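Side-chain contacts in putative PLP-dependent aminotransferase (Bacillus cereus ATCC 10987, PDB 3JU7), which probably works as a pyridoxal phosphate-dependent aminotransferase of the DegT/DnrJ/EryC1/StrS family and binds calcium in the crystal: residues L19-E24 with N38-Q43; S28-Y31 with G35-N38; S11-I16 with G243-K248; F193-G198 with E237-I242; G199-Y202 with D208-R211. One frame throughout, in Å; residues are numbered along the deposited sequence.

The N-terminal arm 11-16 opens interaction 3, the widest loop, which closes only at 243-248 and holds all the other contacts within it. Next along the chain, helix 19-28 is tied to helix 36-48 by interaction 1, while interaction 2 spans the short turn between these helices; the two end on overlapping segments of helix 36-48 that share Asn-38, interaction 2 lying within interaction 1. After a long gap, the loop 193-198 starts interaction 4, which closes on helix 237-248 and encloses interaction 5, where strand 199-203 meets helix 206-215. No loops cross. Helix 237-248 is the common element: interactions 3 and 4 use it directly, and interactions 1 and 2 touch it.

Interaction 1 of 5, residues L19-E24 with N38-Q43; sequences LDELKE and NQRFEQ. With CA (calcium ion), chain C; CA (calcium ion), chain E.
Arg-40 NH1 is held by two groups at once: Glu-24 OE2 accepts from it at 2.9 Å, and a water oxygen takes its other bond at 2.7 Å. The second guanidinium nitrogen, Arg-40 NH2, donates to Glu-24 OE1 at 2.8 Å with a nearly straight N-H...O angle of 170°. This is an end-on, two-pronged salt bridge, one nitrogen to each oxygen. Both oxygens use their syn lone pairs, and the carboxylate and guanidinium planes are only 17° apart, so the rotation of each flat group is fixed by the other. Arg-40 leaves its helix with CG anti to the backbone N (chi1 -173°), bends at chi3, and meets the extended Glu-24 chain head-on. The bridge thus spans two helices, 19-28 and 36-48, whose nearest CA atoms, those of Glu-21 and Arg-40, are 10.8 Å apart; Ile-244 of helix 237-248 packs against the arginine. The water on Arg-40 NH1 also donates to Glu-21 OE2 at 2.7 Å, giving the guanidinium a second, indirect acidic partner. One turn before Glu-24, Asp-20 OD2 bridges two calcium ions, at 2.6 Å from that of chain C and 2.5 Å from that of chain E. A water ligand of the chain C calcium lies 2.9 Å from Glu-21 OE1, which links the metal site to Glu-21.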
# COMPACT_ATOMS: atom_id res chain seq x y z
N LEU A 19 -13.25 6.00 -19.30
CA LEU A 19 -13.68 4.71 -19.85
C LEU A 19 -12.78 4.30 -21.01
O LEU A 19 -12.38 3.16 -21.10
CB LEU A 19 -15.16 4.75 -20.27
CG LEU A 19 -15.96 3.46 -20.41
CD1 LEU A 19 -15.73 2.53 -19.24
CD2 LEU A 19 -17.46 3.80 -20.49
N ASP A 20 -12.46 5.22 -21.90
CA ASP A 20 -11.45 4.99 -22.92
C ASP A 20 -10.16 4.38 -22.39
O ASP A 20 -9.65 3.44 -22.96
CB ASP A 20 -11.08 6.28 -23.61
CG ASP A 20 -12.18 6.80 -24.46
OD1 ASP A 20 -13.18 6.07 -24.75
OD2 ASP A 20 -12.04 7.93 -24.89
N GLU A 21 -9.65 4.90 -21.30
CA GLU A 21 -8.46 4.34 -20.72
C GLU A 21 -8.71 2.92 -20.20
O GLU A 21 -7.84 2.05 -20.36
CB GLU A 21 -7.90 5.22 -19.60
CG GLU A 21 -7.21 6.48 -20.09
CD GLU A 21 -8.17 7.60 -20.48
OE1 GLU A 21 -9.38 7.49 -20.20
OE2 GLU A 21 -7.72 8.58 -21.07
N LEU A 22 -9.86 2.69 -19.58
CA LEU A 22 -10.24 1.34 -19.17
C LEU A 22 -10.30 0.38 -20.38
O LEU A 22 -9.86 -0.77 -20.29
CB LEU A 22 -11.58 1.34 -18.41
CG LEU A 22 -11.58 2.08 -17.06
CD1 LEU A 22 -12.91 1.93 -16.36
CD2 LEU A 22 -10.49 1.61 -16.14
N LYS A 23 -10.81 0.85 -21.52
CA LYS A 23 -10.75 0.03 -22.74
C LYS A 23 -9.30 -0.25 -23.13
O LYS A 23 -8.96 -1.37 -23.49
CB LYS A 23 -11.47 0.65 -23.94
CG LYS A 23 -12.99 0.83 -23.77
CD LYS A 23 -13.79 -0.41 -23.31
CE LYS A 23 -14.14 -1.40 -24.43
NZ LYS A 23 -15.40 -2.15 -24.08
N GLU A 24 -8.43 0.75 -23.05
CA GLU A 24 -7.02 0.50 -23.34
C GLU A 24 -6.45 -0.60 -22.45
O GLU A 24 -5.72 -1.48 -22.92
CB GLU A 24 -6.21 1.74 -23.10
CG GLU A 24 -6.25 2.73 -24.19
CD GLU A 24 -5.22 3.81 -23.94
OE1 GLU A 24 -4.01 3.50 -23.99
OE2 GLU A 24 -5.64 4.94 -23.65
N ASN A 38 0.08 4.17 -16.33
CA ASN A 38 0.86 4.80 -15.26
C ASN A 38 2.02 5.63 -15.80
O ASN A 38 2.23 6.77 -15.38
CB ASN A 38 1.37 3.75 -14.32
CG ASN A 38 1.91 4.33 -13.02
OD1 ASN A 38 1.15 4.60 -12.07
ND2 ASN A 38 3.21 4.51 -12.96
N GLN A 39 2.77 5.11 -16.75
CA GLN A 39 3.84 5.91 -17.33
C GLN A 39 3.25 7.17 -17.97
O GLN A 39 3.84 8.25 -17.86
CB GLN A 39 4.62 5.18 -18.40
CG GLN A 39 5.40 3.95 -17.96
CD GLN A 39 5.87 3.12 -19.16
OE1 GLN A 39 6.42 3.67 -20.14
NE2 GLN A 39 5.65 1.80 -19.10
N ARG A 40 2.11 7.04 -18.65
CA ARG A 40 1.51 8.19 -19.34
C ARG A 40 1.12 9.23 -18.31
O ARG A 40 1.37 10.41 -18.48
CB ARG A 40 0.28 7.80 -20.17
CG ARG A 40 -0.29 8.93 -21.03
CD ARG A 40 -1.61 8.55 -21.74
NE ARG A 40 -1.40 7.32 -22.48
CZ ARG A 40 -2.33 6.45 -22.83
NH1 ARG A 40 -3.61 6.65 -22.56
NH2 ARG A 40 -1.96 5.37 -23.50
N PHE A 41 0.55 8.78 -17.20
CA PHE A 41 0.13 9.65 -16.13
C PHE A 41 1.32 10.46 -15.59
O PHE A 41 1.23 11.68 -15.42
CB PHE A 41 -0.54 8.80 -15.04
CG PHE A 41 -1.07 9.57 -13.85
CD1 PHE A 41 -1.63 10.86 -13.99
CD2 PHE A 41 -1.09 8.98 -12.59
CE1 PHE A 41 -2.15 11.54 -12.88
CE2 PHE A 41 -1.61 9.65 -11.49
CZ PHE A 41 -2.14 10.93 -11.62
N GLU A 42 2.43 9.77 -15.34
CA GLU A 42 3.64 10.41 -14.80
C GLU A 42 4.23 11.37 -15.81
O GLU A 42 4.70 12.42 -15.44
CB GLU A 42 4.68 9.36 -14.41
CG GLU A 42 4.27 8.47 -13.23
CD GLU A 42 5.21 7.28 -13.06
OE1 GLU A 42 5.98 6.99 -14.01
OE2 GLU A 42 5.19 6.63 -12.01
N GLN A 43 4.19 11.02 -17.10
CA GLN A 43 4.73 11.90 -18.13
C GLN A 43 3.87 13.15 -18.22
O GLN A 43 4.36 14.25 -18.45
CB GLN A 43 4.83 11.20 -19.50
CA CA C . -10.44 9.86 -24.31
CA CA E . -13.55 9.69 -25.82
O HOH W 1 -5.14 8.78 -21.75
O HOH W 2 -10.80 9.46 -21.86
O HOH W 3 -12.32 11.84 -24.12
O HOH W 4 -14.96 9.44 -23.94
O HOH W 5 -11.60 9.49 -27.77

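Interaction 2 of 5, residues S28-Y31 with G35-N38; sequences SHIY and GPIN
A single exposed isoleucine carries this contact: Ile-30 sets CG2 against the backbone of Gly-35 and the ring of Pro-36, and no hydrogen bond joins the two segments. Ile-30 CG2 lies 3.8 Å from Pro-36 CD and 4.0 Å from Gly-35 CA. It sits anti to the backbone N, while the longer CG1 arm stays beside that nitrogen (chi1 -53°) and brings Ile-30 CD1 to 4.1 Å from the same Pro-36 CD. Pro-36 CD is therefore touched by both branches of the isoleucine, and the two side chains cross obliquely. With no side chain on Gly-35, nothing of that residue stands between its CA and the Ile-30 methyl, and the CA atoms of Ile-30 and Gly-35 are only 6.2 Å apart. The contact lies across the short connection between helices 19-28 and 36-48. At its start helix 19-28 ends in an ST turn, with Ser-28 OG accepting from Ile-30 N at 2.9 Å, and His-29 leaves the helical conformation with positive phi (53°). At its finish Gly-35 is the N-cap of helix 36-48 and Pro-36 opens the first turn. The carboxylate of Glu-237 accepts from the backbone N atoms of Ile-37 and Asn-38, and its negative charge would probably suit the helix start. At the subunit interface, His-29 ND1 is hydrogen-bonded to Ala-10 O of the second subunit.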
# COMPACT_ATOMS: atom_id res chain seq x y z
N SER A 28 -4.87 -4.09 -23.63
CA SER A 28 -3.44 -4.33 -23.46
C SER A 28 -3.12 -5.54 -22.58
O SER A 28 -2.01 -6.07 -22.61
CB SER A 28 -2.78 -3.09 -22.85
OG SER A 28 -2.97 -3.13 -21.43
N HIS A 29 -4.07 -5.92 -21.72
CA HIS A 29 -3.81 -6.92 -20.67
C HIS A 29 -2.60 -6.55 -19.83
O HIS A 29 -1.85 -7.41 -19.46
CB HIS A 29 -3.61 -8.33 -21.26
CG HIS A 29 -4.83 -8.88 -21.89
ND1 HIS A 29 -5.66 -9.76 -21.24
CD2 HIS A 29 -5.42 -8.61 -23.08
CE1 HIS A 29 -6.69 -10.04 -22.02
NE2 HIS A 29 -6.57 -9.35 -23.14
N ILE A 30 -2.41 -5.28 -19.55
CA ILE A 30 -1.38 -4.85 -18.59
C ILE A 30 -2.22 -4.06 -17.59
O ILE A 30 -2.94 -3.11 -17.97
CB ILE A 30 -0.26 -3.99 -19.22
CG1 ILE A 30 0.37 -4.70 -20.43
CG2 ILE A 30 0.80 -3.63 -18.18
CD1 ILE A 30 1.47 -3.94 -21.09
N TYR A 31 -2.17 -4.51 -16.34
CA TYR A 31 -3.01 -4.03 -15.26
C TYR A 31 -2.29 -3.36 -14.10
O TYR A 31 -2.95 -2.66 -13.32
CB TYR A 31 -3.83 -5.19 -14.70
CG TYR A 31 -4.60 -5.89 -15.77
CD1 TYR A 31 -5.79 -5.36 -16.26
CD2 TYR A 31 -4.15 -7.08 -16.32
CE1 TYR A 31 -6.48 -5.97 -17.30
CE2 TYR A 31 -4.87 -7.73 -17.33
CZ TYR A 31 -6.03 -7.17 -17.82
OH TYR A 31 -6.74 -7.82 -18.81
N GLY A 35 2.73 0.07 -15.61
CA GLY A 35 2.19 -0.08 -16.94
C GLY A 35 2.14 1.21 -17.75
O GLY A 35 2.46 2.30 -17.28
N PRO A 36 1.73 1.09 -19.01
CA PRO A 36 1.81 2.24 -19.91
C PRO A 36 0.92 3.42 -19.50
O PRO A 36 1.25 4.54 -19.82
CB PRO A 36 1.32 1.68 -21.27
CG PRO A 36 1.05 0.28 -21.07
CD PRO A 36 1.24 -0.13 -19.66
N ILE A 37 -0.21 3.17 -18.84
CA ILE A 37 -1.14 4.23 -18.42
C ILE A 37 -0.51 4.94 -17.24
O ILE A 37 -0.49 6.17 -17.19
CB ILE A 37 -2.55 3.64 -18.13
CG1 ILE A 37 -3.17 3.21 -19.46
CG2 ILE A 37 -3.49 4.65 -17.41
CD1 ILE A 37 -4.12 2.13 -19.27
N ASN A 38 0.08 4.17 -16.33
CA ASN A 38 0.86 4.80 -15.26
C ASN A 38 2.02 5.63 -15.80
O ASN A 38 2.23 6.77 -15.38
CB ASN A 38 1.37 3.75 -14.32
CG ASN A 38 1.91 4.33 -13.02
OD1 ASN A 38 1.15 4.60 -12.07
ND2 ASN A 38 3.21 4.51 -12.96

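Interaction 3 of 5, residues S11-I16 with G243-K248; sequences STVPVI and GIATMK
Val-13 turns its CB toward Ala-245 and Thr-246 of helix 237-248, and from there its two methyls divide the work. Val-13 CG2, placed between the backbone N and the carbonyl carbon, comes nearer: it lies 3.7 Å from Ala-245 CB and 3.9 Å from Thr-246 OG1. Val-13 CG1, anti to the carbonyl carbon (chi1 -59°), rests more loosely on the helix backbone, 4.1 Å from Ala-245 O, and at the same 4.1 Å from Thr-246 OG1. The valine thus straddles the neighbouring positions 245 and 246, the small methyl of one and the hydroxyl of the other. That hydroxyl is not left among carbon atoms: Thr-246 OG1 is hydrogen-bonded to Ile-242 O, one turn earlier in its own helix, and accepts from a water at 2.7 Å. The same water takes the backbone N-H of Val-13 at 2.9 Å, so a polar bridge runs beside the apolar contact and satisfies a buried amide. Around the site, Phe-193 and Ile-195 pack on Thr-246, and Lys-248 NZ reaches Glu-17 O just beyond the segment. The arm itself also serves the dimer, since Thr-12 OG1 is hydrogen-bonded to Tyr-238 OH of the second subunit. An N-terminal arm that packs on a helix of its own chain and also bonds to the partner subunit is consistent with the dimers of fold type I aminotransferases.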
# COMPACT_ATOMS: atom_id res chain seq x y z
N SER A 11 -15.93 14.07 -4.68
CA SER A 11 -16.40 13.81 -6.03
C SER A 11 -15.23 13.56 -6.97
O SER A 11 -14.63 14.50 -7.47
CB SER A 11 -17.25 14.96 -6.55
OG SER A 11 -18.41 15.14 -5.76
N THR A 12 -14.90 12.30 -7.24
CA THR A 12 -13.86 11.97 -8.19
C THR A 12 -14.47 12.11 -9.59
O THR A 12 -15.69 12.12 -9.74
CB THR A 12 -13.32 10.54 -7.99
OG1 THR A 12 -14.38 9.62 -8.28
CG2 THR A 12 -12.83 10.30 -6.53
N VAL A 13 -13.67 12.21 -10.62
CA VAL A 13 -14.25 12.24 -11.96
C VAL A 13 -15.11 10.97 -12.25
O VAL A 13 -14.74 9.87 -11.89
CB VAL A 13 -13.21 12.47 -13.04
CG1 VAL A 13 -12.53 13.78 -12.75
CG2 VAL A 13 -12.22 11.33 -13.09
N PRO A 14 -16.27 11.16 -12.87
CA PRO A 14 -17.15 10.05 -13.17
C PRO A 14 -16.57 9.06 -14.16
O PRO A 14 -15.73 9.43 -14.97
CB PRO A 14 -18.38 10.73 -13.81
CG PRO A 14 -18.18 12.14 -13.66
CD PRO A 14 -16.77 12.42 -13.44
N VAL A 15 -17.10 7.83 -14.17
CA VAL A 15 -16.54 6.78 -15.03
C VAL A 15 -16.46 7.17 -16.53
O VAL A 15 -15.49 6.82 -17.20
CB VAL A 15 -17.26 5.41 -14.85
CG1 VAL A 15 -18.80 5.52 -15.11
CG2 VAL A 15 -16.56 4.34 -15.75
N ILE A 16 -17.41 7.93 -17.05
CA ILE A 16 -17.37 8.21 -18.51
C ILE A 16 -16.02 8.88 -18.91
O ILE A 16 -15.53 8.67 -20.00
CB ILE A 16 -18.59 9.06 -18.96
CG1 ILE A 16 -18.79 9.05 -20.49
CG2 ILE A 16 -18.44 10.52 -18.51
CD1 ILE A 16 -19.43 7.84 -21.06
N GLY A 243 -6.41 8.93 -12.49
CA GLY A 243 -5.50 10.06 -12.37
C GLY A 243 -5.40 10.86 -13.65
O GLY A 243 -5.46 12.11 -13.63
N ILE A 244 -5.25 10.19 -14.78
CA ILE A 244 -5.16 10.91 -16.06
C ILE A 244 -6.41 11.76 -16.34
O ILE A 244 -6.32 12.86 -16.90
CB ILE A 244 -4.98 9.95 -17.28
CG1 ILE A 244 -3.56 9.39 -17.32
CG2 ILE A 244 -5.37 10.64 -18.66
CD1 ILE A 244 -3.41 8.33 -18.37
N ALA A 245 -7.58 11.20 -16.01
CA ALA A 245 -8.84 11.89 -16.25
C ALA A 245 -8.97 13.04 -15.30
O ALA A 245 -9.61 14.03 -15.62
CB ALA A 245 -10.07 10.92 -16.10
N THR A 246 -8.40 12.89 -14.10
CA THR A 246 -8.43 13.94 -13.13
C THR A 246 -7.53 15.10 -13.55
O THR A 246 -7.83 16.25 -13.23
CB THR A 246 -8.03 13.44 -11.75
OG1 THR A 246 -8.91 12.39 -11.38
CG2 THR A 246 -8.09 14.58 -10.70
N MSE A 247 -6.44 14.81 -14.28
CA MSE A 247 -5.60 15.85 -14.85
C MSE A 247 -6.39 16.66 -15.86
O MSE A 247 -6.21 17.86 -15.95
CB MSE A 247 -4.33 15.32 -15.56
CG MSE A 247 -3.22 14.82 -14.65
SE MSE A 247 -2.37 16.26 -13.68
CE MSE A 247 -1.64 17.11 -15.25
N LYS A 248 -7.24 16.03 -16.66
CA LYS A 248 -7.94 16.80 -17.67
C LYS A 248 -9.03 17.70 -17.05
O LYS A 248 -9.32 18.78 -17.57
CB LYS A 248 -8.42 15.90 -18.84
CG LYS A 248 -9.77 15.20 -18.72
CD LYS A 248 -10.11 14.30 -19.98
CE LYS A 248 -11.07 13.09 -19.61
NZ LYS A 248 -11.49 12.17 -20.72
O HOH W 6 -11.00 12.68 -9.73

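Interaction 4 of 5, residues F193-G198 with E237-I242; sequences FGIGEG and EYAAAI
Ala-239 is the first residue of segment 237-242, on helix 237-248, to touch the loop 193-198, and it does so with both its carbonyl and its methyl. Ala-239 O lies 3.6 Å from Ile-195 CD1, the terminal methyl of Ile-195 resting on that carbonyl in plain van der Waals contact. Ala-239 CB is 4.2 Å from the same Ile-195 CD1 and an equal 4.2 Å from Glu-197 O. Ile-195 reaches back to Ala-239 because its CG1 arm stands between the backbone N and the carbonyl carbon (chi1 76°) and then runs out extended to CD1. The loop begins two residues after Lys-191, unmodelled here and predicted to carry the pyridoxal phosphate, and it leads into strand 199-203. Glu-197 turns its carboxylate away from the helix to the second subunit, where it meets Thr-32, Asn-232 and Lys-234 of that subunit, consistent with an active site at the dimer interface. One turn beyond Ala-239, Ile-242 fills the other end of the contact. Ile-242 CG2, anti to the backbone N, lies 3.7 Å from Ile-195 CB and 4.2 Å from Ile-195 CG2, so the two branched side chains meet close to their backbones. Ile-242 also frames the loop carbonyl: Ile-195 O is 3.9 Å from Ile-242 CG2 and 4.0 Å from Ile-242 CD1. Tyr-238 of the second subunit packs on this isoleucine as well.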
# COMPACT_ATOMS: atom_id res chain seq x y z
N PHE A 193 -6.82 16.80 -5.35
CA PHE A 193 -6.59 15.94 -6.53
C PHE A 193 -6.88 14.50 -6.09
O PHE A 193 -5.97 13.76 -5.76
CB PHE A 193 -5.16 16.07 -7.05
CG PHE A 193 -4.97 15.58 -8.46
CD1 PHE A 193 -4.86 14.23 -8.75
CD2 PHE A 193 -4.84 16.50 -9.51
CE1 PHE A 193 -4.69 13.79 -10.08
CE2 PHE A 193 -4.65 16.09 -10.79
CZ PHE A 193 -4.59 14.74 -11.09
N GLY A 194 -8.16 14.11 -6.12
CA GLY A 194 -8.58 12.86 -5.52
C GLY A 194 -9.09 11.84 -6.49
O GLY A 194 -10.03 12.12 -7.27
N ILE A 195 -8.49 10.64 -6.45
CA ILE A 195 -8.86 9.55 -7.35
C ILE A 195 -9.40 8.30 -6.68
O ILE A 195 -9.88 7.40 -7.37
CB ILE A 195 -7.67 9.15 -8.24
CG1 ILE A 195 -6.65 8.33 -7.45
CG2 ILE A 195 -7.04 10.43 -8.85
CD1 ILE A 195 -5.39 7.96 -8.26
N GLY A 196 -9.36 8.25 -5.34
CA GLY A 196 -9.67 7.03 -4.59
C GLY A 196 -8.54 6.80 -3.61
O GLY A 196 -8.49 7.44 -2.59
N GLU A 197 -7.64 5.89 -3.95
CA GLU A 197 -6.37 5.72 -3.25
C GLU A 197 -5.22 5.93 -4.25
O GLU A 197 -5.27 5.48 -5.40
CB GLU A 197 -6.26 4.34 -2.63
CG GLU A 197 -7.24 4.08 -1.50
CD GLU A 197 -6.84 4.69 -0.15
OE1 GLU A 197 -5.67 5.08 0.04
OE2 GLU A 197 -7.70 4.74 0.74
N GLY A 198 -4.20 6.66 -3.82
CA GLY A 198 -3.05 6.92 -4.64
C GLY A 198 -2.15 7.99 -4.03
O GLY A 198 -2.49 8.62 -3.05
N GLU A 237 -2.93 0.17 -12.94
CA GLU A 237 -3.30 0.88 -14.20
C GLU A 237 -4.68 1.56 -14.07
O GLU A 237 -4.93 2.62 -14.61
CB GLU A 237 -3.34 -0.13 -15.32
CG GLU A 237 -1.96 -0.59 -15.81
CD GLU A 237 -1.18 0.54 -16.50
OE1 GLU A 237 -0.54 1.38 -15.81
OE2 GLU A 237 -1.20 0.57 -17.72
N TYR A 238 -5.56 0.96 -13.27
CA TYR A 238 -6.87 1.48 -13.08
C TYR A 238 -6.85 2.82 -12.32
O TYR A 238 -7.49 3.80 -12.74
CB TYR A 238 -7.70 0.45 -12.34
CG TYR A 238 -7.93 -0.87 -13.07
CD1 TYR A 238 -8.78 -0.93 -14.18
CD2 TYR A 238 -7.35 -2.07 -12.63
CE1 TYR A 238 -9.02 -2.12 -14.83
CE2 TYR A 238 -7.61 -3.26 -13.28
CZ TYR A 238 -8.45 -3.27 -14.38
OH TYR A 238 -8.71 -4.43 -15.06
N ALA A 239 -6.12 2.86 -11.22
CA ALA A 239 -5.87 4.10 -10.50
C ALA A 239 -5.22 5.14 -11.42
O ALA A 239 -5.68 6.28 -11.45
CB ALA A 239 -5.01 3.86 -9.24
N ALA A 240 -4.20 4.77 -12.20
CA ALA A 240 -3.60 5.74 -13.16
C ALA A 240 -4.61 6.27 -14.16
O ALA A 240 -4.55 7.44 -14.54
CB ALA A 240 -2.46 5.12 -13.89
N ALA A 241 -5.52 5.41 -14.60
CA ALA A 241 -6.59 5.81 -15.54
C ALA A 241 -7.40 6.97 -14.97
O ALA A 241 -7.63 7.97 -15.64
CB ALA A 241 -7.53 4.61 -15.83
N ILE A 242 -7.80 6.85 -13.70
CA ILE A 242 -8.57 7.91 -13.06
C ILE A 242 -7.67 9.14 -12.88
O ILE A 242 -8.09 10.26 -13.13
CB ILE A 242 -9.21 7.46 -11.71
CG1 ILE A 242 -10.13 6.25 -11.97
CG2 ILE A 242 -10.02 8.60 -11.11
CD1 ILE A 242 -11.08 5.91 -10.88

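Interaction 5 of 5, residues G199-Y202 with D208-R211; sequences GLIY and DIQR
Side chain to side chain, the contact comes down to one pair of methyls: Ile-201 CG2 and Ile-209 CD1, 4.1 Å apart. The two isoleucines run past each other in opposite directions, one starting from the strand and the other from the helix. Ile-201 CG2 lies anti to the backbone N, which turns this branch to the helix. Ile-209 is folded at both torsions (chi1 -66°, chi2 -69°), and the double bend carries CD1 over the strand although its CB does not aim there. A second kind of contact is side chain on backbone: Ile-209 CD1 lies 3.8 Å from Ile-201 O and 4.0 Å from Tyr-202 C, so the methyl lies on the strand backbone, against the carbonyl oxygen of one residue and the carbonyl carbon of the next. With helix 206-215 following strand 199-203 after a short turn, this is a helix laid on the sheet face. The strand runs antiparallel to both neighbours, 55-59 and 182-186, as the single reversed strand does in the fold type I aminotransferase sheet. Ile-209 also packs on Ala-55 and Met-182 from those flanking strands, so its side chain touches all three strands. No hydrogen bond joins the two segments; the hydroxyl of Tyr-202, whose CB points away from the helix, is hydrogen-bonded to Arg-53 O and Asp-178 N, and its ring stacks with that of Phe-50.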
# COMPACT_ATOMS: atom_id res chain seq x y z
N GLY A 199 -1.01 8.19 -4.65
CA GLY A 199 -0.07 9.21 -4.25
C GLY A 199 1.03 9.34 -5.28
O GLY A 199 1.03 8.61 -6.28
N LEU A 200 1.94 10.29 -5.02
CA LEU A 200 3.04 10.62 -5.91
C LEU A 200 4.26 11.10 -5.11
O LEU A 200 4.12 11.72 -4.03
CB LEU A 200 2.62 11.72 -6.85
CG LEU A 200 3.51 12.02 -8.09
CD1 LEU A 200 3.23 11.08 -9.24
CD2 LEU A 200 3.39 13.43 -8.55
N ILE A 201 5.44 10.80 -5.65
CA ILE A 201 6.69 11.34 -5.12
C ILE A 201 7.39 12.10 -6.21
O ILE A 201 7.51 11.61 -7.30
CB ILE A 201 7.66 10.26 -4.54
CG1 ILE A 201 6.90 9.33 -3.59
CG2 ILE A 201 8.82 10.96 -3.83
CD1 ILE A 201 7.78 8.28 -2.88
N TYR A 202 7.83 13.32 -5.90
CA TYR A 202 8.61 14.13 -6.83
C TYR A 202 10.00 14.36 -6.24
O TYR A 202 10.13 14.53 -5.03
CB TYR A 202 7.98 15.51 -7.05
CG TYR A 202 8.89 16.43 -7.80
CD1 TYR A 202 8.96 16.38 -9.20
CD2 TYR A 202 9.75 17.31 -7.14
CE1 TYR A 202 9.83 17.21 -9.90
CE2 TYR A 202 10.62 18.14 -7.85
CZ TYR A 202 10.64 18.10 -9.23
OH TYR A 202 11.51 18.93 -9.92
N ASP A 208 17.27 8.99 -7.53
CA ASP A 208 16.52 8.61 -6.31
C ASP A 208 15.11 8.10 -6.63
O ASP A 208 14.65 7.13 -6.05
CB ASP A 208 16.41 9.79 -5.34
CG ASP A 208 17.75 10.17 -4.70
OD1 ASP A 208 18.72 9.37 -4.78
OD2 ASP A 208 17.82 11.28 -4.13
N ILE A 209 14.43 8.78 -7.54
CA ILE A 209 13.11 8.35 -8.01
C ILE A 209 13.18 6.99 -8.68
O ILE A 209 12.32 6.17 -8.43
CB ILE A 209 12.50 9.39 -8.99
CG1 ILE A 209 12.22 10.70 -8.22
CG2 ILE A 209 11.23 8.84 -9.70
CD1 ILE A 209 11.13 10.63 -7.22
N GLN A 210 14.19 6.74 -9.52
CA GLN A 210 14.38 5.38 -10.10
C GLN A 210 14.50 4.32 -8.99
O GLN A 210 13.91 3.23 -9.06
CB GLN A 210 15.63 5.33 -10.96
CG GLN A 210 15.50 6.19 -12.24
CD GLN A 210 16.82 6.43 -13.01
OE1 GLN A 210 17.90 5.98 -12.62
NE2 GLN A 210 16.70 7.17 -14.12
N ARG A 211 15.25 4.67 -7.96
CA ARG A 211 15.43 3.74 -6.86
C ARG A 211 14.12 3.52 -6.11
O ARG A 211 13.79 2.38 -5.79
CB ARG A 211 16.53 4.26 -5.93
CG ARG A 211 17.00 3.25 -4.98
CD ARG A 211 18.41 3.52 -4.54
NE ARG A 211 19.33 3.18 -5.59
CZ ARG A 211 20.57 3.63 -5.67
NH1 ARG A 211 21.07 4.44 -4.72
NH2 ARG A 211 21.34 3.25 -6.69